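Local structure of beta subunit of photoactivated adenylyl cyclase (5M2A) at residues N104-L107 / M108-P111; A208-T211 / K212-D216; E228-Q231 / L232-H235. The protein probably makes cyclic AMP from ATP under blue light, using a flavin-binding BLUF photoreceptor domain joined to an adenylyl cyclase catalytic domain. All blocks are in the same frame, centred on the assembly; numbering follows the deposited sequence. Where two conformers were deposited one is given.

Contact 1 of 3, residues N104-L107 / M108-P111; sequences NSEL and MIQP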
# COMPACT_ATOMS: atom_id res chain seq x y z
N ASN A 104 19.89 -8.47 -28.56
CA ASN A 104 20.90 -9.40 -28.09
C ASN A 104 20.29 -10.79 -27.99
O ASN A 104 19.38 -11.03 -27.19
CB ASN A 104 21.46 -8.96 -26.74
CG ASN A 104 22.75 -9.67 -26.39
OD1 ASN A 104 22.96 -10.83 -26.76
ND2 ASN A 104 23.63 -8.99 -25.67
N SER A 105 20.78 -11.71 -28.82
CA SER A 105 20.29 -13.09 -28.86
C SER A 105 21.31 -14.08 -28.32
O SER A 105 21.12 -15.29 -28.47
CB SER A 105 19.89 -13.46 -30.28
OG SER A 105 20.90 -13.10 -31.21
N GLU A 106 22.39 -13.60 -27.69
CA GLU A 106 23.40 -14.50 -27.15
C GLU A 106 22.81 -15.37 -26.05
O GLU A 106 22.03 -14.90 -25.22
CB GLU A 106 24.59 -13.71 -26.62
CG GLU A 106 25.43 -13.04 -27.69
CD GLU A 106 26.67 -12.39 -27.11
OE1 GLU A 106 27.34 -11.62 -27.83
OE2 GLU A 106 26.97 -12.63 -25.92
N LEU A 107 23.21 -16.64 -26.03
CA LEU A 107 22.57 -17.59 -25.13
C LEU A 107 22.96 -17.35 -23.68
O LEU A 107 22.13 -17.49 -22.77
CB LEU A 107 22.92 -19.02 -25.56
CG LEU A 107 21.90 -19.72 -26.47
CD1 LEU A 107 21.40 -18.79 -27.57
CD2 LEU A 107 22.50 -20.99 -27.07
N MET A 108 24.21 -16.96 -23.43
CA MET A 108 24.66 -16.77 -22.05
C MET A 108 24.13 -15.49 -21.41
O MET A 108 24.14 -15.38 -20.18
CB MET A 108 26.18 -16.79 -21.97
CG MET A 108 26.79 -18.17 -22.22
SD MET A 108 26.08 -19.46 -21.17
CE MET A 108 26.38 -18.79 -19.53
N ILE A 109 23.65 -14.53 -22.21
CA ILE A 109 23.05 -13.34 -21.62
C ILE A 109 21.54 -13.46 -21.47
O ILE A 109 20.94 -12.66 -20.74
CB ILE A 109 23.38 -12.07 -22.43
CG1 ILE A 109 22.87 -12.19 -23.87
CG2 ILE A 109 24.87 -11.77 -22.39
CD1 ILE A 109 21.45 -11.66 -24.09
N GLN A 110 20.90 -14.40 -22.16
CA GLN A 110 19.46 -14.57 -22.04
C GLN A 110 18.97 -14.69 -20.60
O GLN A 110 17.92 -14.11 -20.28
CB GLN A 110 18.99 -15.77 -22.87
CG GLN A 110 19.13 -15.59 -24.37
CD GLN A 110 18.43 -14.34 -24.87
OE1 GLN A 110 17.25 -14.12 -24.61
NE2 GLN A 110 19.17 -13.50 -25.60
N PRO A 111 19.66 -15.40 -19.69
CA PRO A 111 19.15 -15.44 -18.30
C PRO A 111 19.10 -14.07 -17.65
O PRO A 111 18.09 -13.71 -17.03
CB PRO A 111 20.14 -16.38 -17.58
CG PRO A 111 20.73 -17.21 -18.67
CD PRO A 111 20.81 -16.31 -19.87
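An Asx turn at Asn104, with the side chains of Ile109 and Gln110 folded back onto it, shapes the loop that leads from strand 97-100 into helix 110-129. It is an example of side-chain amides bonding to the main chain of a loop just ahead of a helix. The OD1 of Asn104 accepts the backbone N of Glu106 at 3.0 Å, in the carbonyl plane, and this closes the turn. The same amide meets the long branch of Ile109 coming from the opposite direction: CD1 and CG1 of Ile109 both lie 3.2 Å from Asn104 OD1, a tight approach of methyl and methylene to oxygen. The branch reaches this place because CG1 stands between the backbone N and the carbonyl carbon (chi1 60°), where it also packs on Glu106, with CB of Glu106 3.6 Å from Ile109 CG1.

Gln110 reaches back from the first turn of the helix. Its chain bends at chi2 (-55°), bringing the amide back along the loop, and NE2 bridges two main-chain carbonyls, Asn104 O at 2.9 Å and Glu106 O at 3.2 Å. Both acceptors lie close to the amide plane of Gln110, which fixes the rotation of that group, although NE2 is tilted from the plane of the first carbonyl and stands above that of the second. Glu106 O is also approached by the backbone N atoms of Ile109 and Gln110, in weak bonds only. Lys113 NZ is a further donor to Asn104 O. Nearby, Met108 packs on Trp94 and Pro111 on Phe91 of the second subunit, so the 108-111 end borders that chain. On the way into the helix, CD of Pro111 rests 3.4 Å from Leu107 O.

Contact 2 of 3, residues A208-T211 / K212-D216; sequences ASFT and KEQGD
The ring of Phe210 and the amide of Gln214 meet where strand 205-211 runs toward helix 215-235, with their planes 75° apart, the side chains crossing at about a right angle. Gln214 puts its oxygen at the edge of the ring, near the ring plane, with CD2 of Phe210 3.7 Å from OE1. Elsewhere the ring packs on Ile155 of strand 150-161 and on Ala218 and Thr221 of helix 215-235, within the cyclase catalytic domain.

The link between strand and helix is a type I beta turn over residues 211-214, in which Gln214 N donates to Thr211 O at 3.0 Å. Gln214 occupies the N-cap position of helix 215-235, yet its side chain turns back to the strand: the chain is extended beyond CG, and OE1 accepts the backbone N of Thr211 at 2.9 Å in a nearly straight bond (168° at the hydrogen). Main chain and side chain of one residue thus hold the two backbone polar atoms of Thr211, N and O, a compact example of a turn closed twice. The amide carbonyl is not met squarely, the donor being tilted 32° from its plane. The bonded OE1 also touches the Phe210 backbone, 3.4 Å from CA.

Thr211 adds its own side chain. OG1 takes a weak bond from Glu213 N and lies against the Gln214 chain. Lys212 sends NZ away to a salt bridge with Glu153. The side-chain packing of Thr211 on Gln214 is closest between OG1 and CG, at 3.4 Å.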
# COMPACT_ATOMS: atom_id res chain seq x y z
N ALA A 208 -5.80 11.11 1.82
CA ALA A 208 -4.70 11.84 1.21
C ALA A 208 -4.25 12.95 2.14
O ALA A 208 -4.93 13.27 3.12
CB ALA A 208 -5.08 12.41 -0.16
N SER A 209 -3.07 13.52 1.86
CA SER A 209 -2.63 14.66 2.64
C SER A 209 -2.12 15.75 1.72
O SER A 209 -1.75 15.52 0.57
CB SER A 209 -1.52 14.27 3.63
OG SER A 209 -0.38 13.81 2.94
N PHE A 210 -2.13 16.97 2.27
CA PHE A 210 -1.58 18.16 1.64
C PHE A 210 -0.69 18.85 2.67
O PHE A 210 -0.82 18.62 3.87
CB PHE A 210 -2.70 19.11 1.18
CG PHE A 210 -3.57 18.56 0.07
CD1 PHE A 210 -4.64 17.73 0.34
CD2 PHE A 210 -3.34 18.95 -1.24
CE1 PHE A 210 -5.44 17.25 -0.69
CE2 PHE A 210 -4.15 18.49 -2.28
CZ PHE A 210 -5.20 17.65 -2.01
N THR A 211 0.20 19.71 2.20
CA THR A 211 1.01 20.47 3.14
C THR A 211 0.24 21.68 3.66
O THR A 211 -0.81 22.05 3.14
CB THR A 211 2.30 20.94 2.49
OG1 THR A 211 1.98 21.93 1.51
CG2 THR A 211 3.01 19.79 1.83
N LYS A 212 0.82 22.35 4.66
CA LYS A 212 0.13 23.54 5.17
C LYS A 212 0.13 24.67 4.15
O LYS A 212 -0.69 25.59 4.26
CB LYS A 212 0.76 24.00 6.48
CG LYS A 212 2.12 24.64 6.37
CD LYS A 212 2.57 25.13 7.75
CE LYS A 212 3.96 25.75 7.70
NZ LYS A 212 4.39 26.24 9.05
N GLU A 213 1.00 24.61 3.15
CA GLU A 213 1.00 25.60 2.08
C GLU A 213 -0.03 25.30 1.00
O GLU A 213 -0.15 26.07 0.05
CB GLU A 213 2.39 25.70 1.45
CG GLU A 213 3.45 26.37 2.33
CD GLU A 213 3.98 25.44 3.41
OE1 GLU A 213 3.79 24.21 3.28
OE2 GLU A 213 4.59 25.94 4.39
N GLN A 214 -0.79 24.22 1.14
CA GLN A 214 -1.70 23.73 0.11
C GLN A 214 -3.17 23.78 0.54
O GLN A 214 -4.00 23.01 0.05
CB GLN A 214 -1.32 22.31 -0.30
CG GLN A 214 -0.06 22.26 -1.17
CD GLN A 214 0.46 20.86 -1.42
OE1 GLN A 214 0.19 19.93 -0.67
NE2 GLN A 214 1.25 20.71 -2.48
N GLY A 215 -3.51 24.72 1.43
CA GLY A 215 -4.90 24.82 1.88
C GLY A 215 -5.86 25.09 0.74
O GLY A 215 -6.90 24.43 0.61
N ASP A 216 -5.53 26.06 -0.11
CA ASP A 216 -6.42 26.36 -1.22
C ASP A 216 -6.45 25.20 -2.21
O ASP A 216 -7.51 24.86 -2.74
CB ASP A 216 -6.00 27.66 -1.90
CG ASP A 216 -6.06 28.85 -0.96
OD1 ASP A 216 -7.16 29.16 -0.46
OD2 ASP A 216 -5.01 29.48 -0.71

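Contact 3 of 3, residues E228-Q231 / L232-H235; sequences ELKQ and LRHH
Arg233, near the far end of helix 215-235, folds its side chain back along the preceding turn, over Leu229 and Lys230. Its CB stands 3.7 Å from Leu229 O, the carbonyl that also accepts the backbone N of Arg233 in a regular helical bond at 2.9 Å. CG comes closer to the same oxygen, 3.3 Å. The chain then bends at chi3 (-61°), laying the guanidinium flat against the helix, with one face over Lys230 CA, offset toward the rim. CZ lies 3.7 Å from Lys230 CA; NH1 comes 3.6 Å from Leu229 O, and NH2 also packs on CB and CG of Lys230. The polar tip is satisfied elsewhere: NH1 by Leu245 O, NH2 by Tyr335 OH, with Tyr246 as cation-pi partner.

One residue on, the His234 ring lies with Gln231 O over its centre, 3.5 Å above the plane.

Round the helix the sides differ. Lys230, Gln231 and His234 are exposed, Lys230 with a cation-pi contact to Tyr335, whereas Glu228, Leu229 and Leu232 face helix 173-193, where Glu228 forms a salt bridge with Arg189, and Arg233 ties the helix to the chain just before strand 247-258.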
# COMPACT_ATOMS: atom_id res chain seq x y z
N GLU A 228 -16.59 17.04 -10.86
CA GLU A 228 -16.45 15.99 -11.86
C GLU A 228 -17.50 14.90 -11.66
O GLU A 228 -18.00 14.34 -12.64
CB GLU A 228 -15.05 15.39 -11.80
CG GLU A 228 -13.98 16.33 -12.37
CD GLU A 228 -12.84 15.58 -13.05
OE1 GLU A 228 -12.95 14.34 -13.21
OE2 GLU A 228 -11.83 16.21 -13.41
N LEU A 229 -17.83 14.59 -10.41
CA LEU A 229 -18.90 13.61 -10.18
C LEU A 229 -20.24 14.13 -10.69
O LEU A 229 -21.03 13.36 -11.26
CB LEU A 229 -19.00 13.27 -8.70
CG LEU A 229 -17.79 12.61 -8.06
CD1 LEU A 229 -18.17 12.07 -6.68
CD2 LEU A 229 -17.18 11.51 -8.91
N LYS A 230 -20.53 15.41 -10.45
CA LYS A 230 -21.78 15.97 -10.96
C LYS A 230 -21.82 15.90 -12.49
O LYS A 230 -22.85 15.54 -13.07
CB LYS A 230 -21.93 17.42 -10.49
CG LYS A 230 -23.27 18.06 -10.87
CD LYS A 230 -23.33 19.49 -10.37
CE LYS A 230 -24.58 20.20 -10.86
NZ LYS A 230 -24.60 21.61 -10.39
N GLN A 231 -20.70 16.22 -13.15
CA GLN A 231 -20.64 16.06 -14.60
C GLN A 231 -20.90 14.61 -15.00
O GLN A 231 -21.66 14.34 -15.94
CB GLN A 231 -19.28 16.51 -15.14
CG GLN A 231 -19.07 18.01 -15.10
CD GLN A 231 -17.75 18.42 -15.72
OE1 GLN A 231 -17.38 17.94 -16.80
NE2 GLN A 231 -17.03 19.31 -15.05
N LEU A 232 -20.26 13.66 -14.31
CA LEU A 232 -20.37 12.25 -14.67
C LEU A 232 -21.80 11.75 -14.53
O LEU A 232 -22.30 11.01 -15.39
CB LEU A 232 -19.40 11.43 -13.80
CG LEU A 232 -19.36 9.93 -14.06
CD1 LEU A 232 -18.86 9.64 -15.47
CD2 LEU A 232 -18.49 9.26 -13.01
N ARG A 233 -22.51 12.20 -13.48
CA ARG A 233 -23.88 11.71 -13.28
C ARG A 233 -24.81 12.04 -14.44
O ARG A 233 -25.71 11.25 -14.76
CB ARG A 233 -24.46 12.27 -11.99
CG ARG A 233 -23.80 11.72 -10.74
CD ARG A 233 -24.68 11.96 -9.52
NE ARG A 233 -24.91 13.38 -9.27
CZ ARG A 233 -24.05 14.17 -8.62
NH1 ARG A 233 -22.90 13.69 -8.17
NH2 ARG A 233 -24.33 15.46 -8.42
N HIS A 234 -24.66 13.20 -15.07
CA HIS A 234 -25.54 13.47 -16.20
C HIS A 234 -24.91 13.11 -17.54
O HIS A 234 -25.53 13.33 -18.58
CB HIS A 234 -26.02 14.93 -16.20
CG HIS A 234 -24.94 15.95 -16.41
ND1 HIS A 234 -24.36 16.17 -17.63
CD2 HIS A 234 -24.37 16.82 -15.55
CE1 HIS A 234 -23.45 17.12 -17.52
NE2 HIS A 234 -23.44 17.54 -16.27
N HIS A 235 -23.69 12.57 -17.54
CA HIS A 235 -23.07 12.09 -18.76
C HIS A 235 -23.54 10.69 -19.13
O HIS A 235 -23.63 10.36 -20.32
CB HIS A 235 -21.54 12.11 -18.59
CG HIS A 235 -20.78 11.96 -19.87
ND1 HIS A 235 -20.22 10.77 -20.27
CD2 HIS A 235 -20.46 12.86 -20.83
CE1 HIS A 235 -19.60 10.94 -21.43
NE2 HIS A 235 -19.73 12.20 -21.78

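In the fold
Contacts 2 and 3 share helix 215-235, one at its beginning and the other near its end, with centres 26 Å apart; both are partly buried in the cyclase domain. Contact 1 lies on the surface, on the opposite side of the chain's centre from contact 2, with about 50 Å between their centres. Place and chemistry go together. At 104-111 and 208-216, where a helix is about to begin, side-chain amides bond to main-chain groups, as acceptor (Asn104) and donor (Gln110) in the former and as acceptor (Gln214) in the latter. In 228-235 the bonds across the contact run from backbone to backbone, and a long side chain spends its polar groups on other parts of the fold.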